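PDB 3V9O: dihydroneopterin aldolase from Burkholderia thailandensis, which belongs to the dihydroneopterin aldolase family, forms a four-chain assembly, and folds as an antiparallel sheet with two helices, with guanine bound in the model. Local coordinates for residues Phe56-Leu61 with Ala110-Arg115. Residues are numbered along the deposited sequence; the frame is centred on the assembly and turned at random.
With EDO (1,2-ethanediol), chain B.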
loop_
_atom_site.group_PDB
_atom_site.type_symbol
_atom_site.label_atom_id
_atom_site.label_comp_id
_atom_site.label_asym_id
_atom_site.label_seq_id
_atom_site.Cartn_x
_atom_site.Cartn_y
_atom_site.Cartn_z
ATOM N N PHE A 56 -0.862 -16.968 -2.135
ATOM C CA PHE A 56 0.008 -17.310 -0.971
ATOM C C PHE A 56 0.239 -18.787 -0.971
ATOM O O PHE A 56 -0.743 -19.552 -0.865
ATOM C CB PHE A 56 -0.568 -16.774 0.337
ATOM C CG PHE A 56 -0.707 -15.255 0.281
ATOM C CD1 PHE A 56 -1.839 -14.634 -0.272
ATOM C CD2 PHE A 56 0.353 -14.504 0.778
ATOM C CE1 PHE A 56 -1.895 -13.210 -0.367
ATOM C CE2 PHE A 56 0.280 -13.119 0.723
ATOM C CZ PHE A 56 -0.833 -12.498 0.175
ATOM N N VAL A 57 1.495 -19.187 -1.140
ATOM C CA VAL A 57 1.865 -20.601 -1.212
ATOM C C VAL A 57 2.920 -20.913 -0.125
ATOM O O VAL A 57 3.848 -20.089 0.080
ATOM C CB VAL A 57 2.350 -20.956 -2.658
ATOM C CG1 VAL A 57 1.256 -20.632 -3.656
ATOM C CG2 VAL A 57 3.595 -20.158 -3.051
ATOM N N PRO A 58 2.842 -22.041 0.563
ATOM C CA PRO A 58 3.788 -22.307 1.649
ATOM C C PRO A 58 5.237 -22.366 1.158
ATOM O O PRO A 58 5.506 -22.968 0.114
ATOM C CB PRO A 58 3.358 -23.701 2.166
ATOM C CG PRO A 58 1.862 -23.698 1.863
ATOM C CD PRO A 58 1.727 -23.018 0.538
ATOM N N LEU A 59 6.164 -21.741 1.904
ATOM C CA LEU A 59 7.590 -21.929 1.651
ATOM C C LEU A 59 7.968 -23.386 1.622
ATOM O O LEU A 59 8.806 -23.804 0.828
ATOM C CB LEU A 59 8.413 -21.181 2.715
ATOM C CG LEU A 59 8.197 -19.651 2.684
ATOM C CD1 LEU A 59 8.841 -18.942 3.879
ATOM C CD2 LEU A 59 8.743 -19.047 1.380
ATOM N N ALA A 60 7.390 -24.214 2.506
ATOM C CA ALA A 60 7.806 -25.588 2.592
ATOM C C ALA A 60 7.503 -26.341 1.304
ATOM O O ALA A 60 8.124 -27.390 1.032
ATOM C CB ALA A 60 7.155 -26.279 3.796
ATOM N N LEU A 61 6.566 -25.830 0.523
ATOM C CA LEU A 61 6.194 -26.468 -0.733
ATOM C C LEU A 61 6.837 -25.799 -1.940
ATOM O O LEU A 61 6.630 -26.267 -3.062
ATOM C CB LEU A 61 4.661 -26.466 -0.922
ATOM C CG LEU A 61 3.930 -27.224 0.189
ATOM C CD1 LEU A 61 2.398 -27.114 -0.034
ATOM C CD2 LEU A 61 4.325 -28.695 0.256
ATOM N N ALA A 110 -1.432 -26.558 -3.106
ATOM C CA ALA A 110 -0.337 -25.763 -2.547
ATOM C C ALA A 110 -0.730 -24.303 -2.390
ATOM O O ALA A 110 0.192 -23.499 -2.091
ATOM C CB ALA A 110 0.910 -25.927 -3.423
ATOM N N VAL A 111 -2.006 -23.915 -2.612
ATOM C CA VAL A 111 -2.439 -22.542 -2.391
ATOM C C VAL A 111 -3.096 -22.456 -1.006
ATOM O O VAL A 111 -4.097 -23.162 -0.717
ATOM C CB VAL A 111 -3.372 -22.109 -3.512
ATOM C CG1 VAL A 111 -3.990 -20.739 -3.219
ATOM C CG2 VAL A 111 -2.580 -22.053 -4.874
ATOM N N ARG A 112 -2.569 -21.591 -0.144
ATOM C CA ARG A 112 -3.088 -21.317 1.193
ATOM C C ARG A 112 -4.127 -20.212 1.160
ATOM O O ARG A 112 -5.083 -20.215 1.921
ATOM C CB ARG A 112 -1.931 -20.884 2.063
ATOM C CG ARG A 112 -2.248 -20.243 3.418
ATOM C CD ARG A 112 -2.604 -21.309 4.428
ATOM N NE ARG A 112 -1.671 -22.451 4.500
ATOM C CZ ARG A 112 -0.505 -22.451 5.164
ATOM N NH1 ARG A 112 -0.103 -21.368 5.835
ATOM N NH2 ARG A 112 0.252 -23.556 5.171
ATOM N N ALA A 113 -3.928 -19.191 0.295
ATOM C CA ALA A 113 -4.825 -18.030 0.262
ATOM C C ALA A 113 -4.727 -17.322 -1.068
ATOM O O ALA A 113 -3.684 -17.489 -1.760
ATOM C CB ALA A 113 -4.494 -17.029 1.368
ATOM N N VAL A 114 -5.740 -16.546 -1.398
ATOM C CA VAL A 114 -5.664 -15.734 -2.604
ATOM C C VAL A 114 -6.348 -14.394 -2.381
ATOM O O VAL A 114 -7.352 -14.290 -1.647
ATOM C CB VAL A 114 -6.200 -16.533 -3.803
ATOM C CG1 VAL A 114 -7.651 -16.856 -3.618
ATOM C CG2 VAL A 114 -5.959 -15.744 -5.125
ATOM N N ARG A 115 -5.779 -13.344 -2.980
ATOM C CA ARG A 115 -6.411 -12.025 -3.009
ATOM C C ARG A 115 -6.665 -11.789 -4.510
ATOM O O ARG A 115 -5.703 -11.922 -5.315
ATOM C CB ARG A 115 -5.526 -10.928 -2.437
ATOM C CG ARG A 115 -6.288 -9.543 -2.402
ATOM C CD ARG A 115 -5.390 -8.406 -1.898
ATOM N NE ARG A 115 -4.336 -8.113 -2.901
ATOM C CZ ARG A 115 -4.452 -7.316 -3.998
ATOM N NH1 ARG A 115 -5.585 -6.679 -4.329
ATOM N NH2 ARG A 115 -3.391 -7.167 -4.800
HETATM C C1 EDO B . -1.087 -26.072 1.969
HETATM O O1 EDO B . -0.626 -25.933 3.327
HETATM C C2 EDO B . -1.996 -24.895 1.639
HETATM O O2 EDO B . -2.940 -24.576 2.693
#
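Phe-56 faces both Arg-112 and Ala-113, a classic beta bulge where strand 47-58 pairs with the start of strand 113-120. These are the two inner strands of the antiparallel sheet. Phe-56 N bonds almost straight to Ala-113 O (2.9 Å). Phe-56 O takes Arg-112 N at 2.8 Å and, weakly, Ala-113 N at 3.4 Å.

The tight part is buried and runs from Phe-56 to Pro-58. Phe-56 CG lies anti to its carbonyl carbon (chi1 -60°), and ring atom CD1 touches Ala-113 CB at 3.9 Å. Ala-113 O sits at the ring edge, in its plane. Phe-135, on strand 127-137, meets the same ring. Past the bulge the chains no longer pair, but they stay close. Ala-110 O is buried against Val-57 CB and Pro-58 CD, 3.1 Å from the latter, with no hydrogen-bond partner in the model.

The loose side holds Leu-61 and Arg-112. Leu-61 is exposed in the assembly; across this contact its CD1 touches Ala-110 CB at 3.9 Å. Arg-112 is partly exposed. Its bends (chi2 79°, chi3 49°) turn the guanidinium back, so that NH2 lies 3.7 Å from Pro-58 CG. Its NH1 bonds to Arg-18 O and forms a salt bridge with Asp-21. A 1,2-ethanediol, probably a crystallisation additive, accepts from NE through O2; its O1 lies in the guanidinium plane, 3.1 Å from Arg-112 NH2.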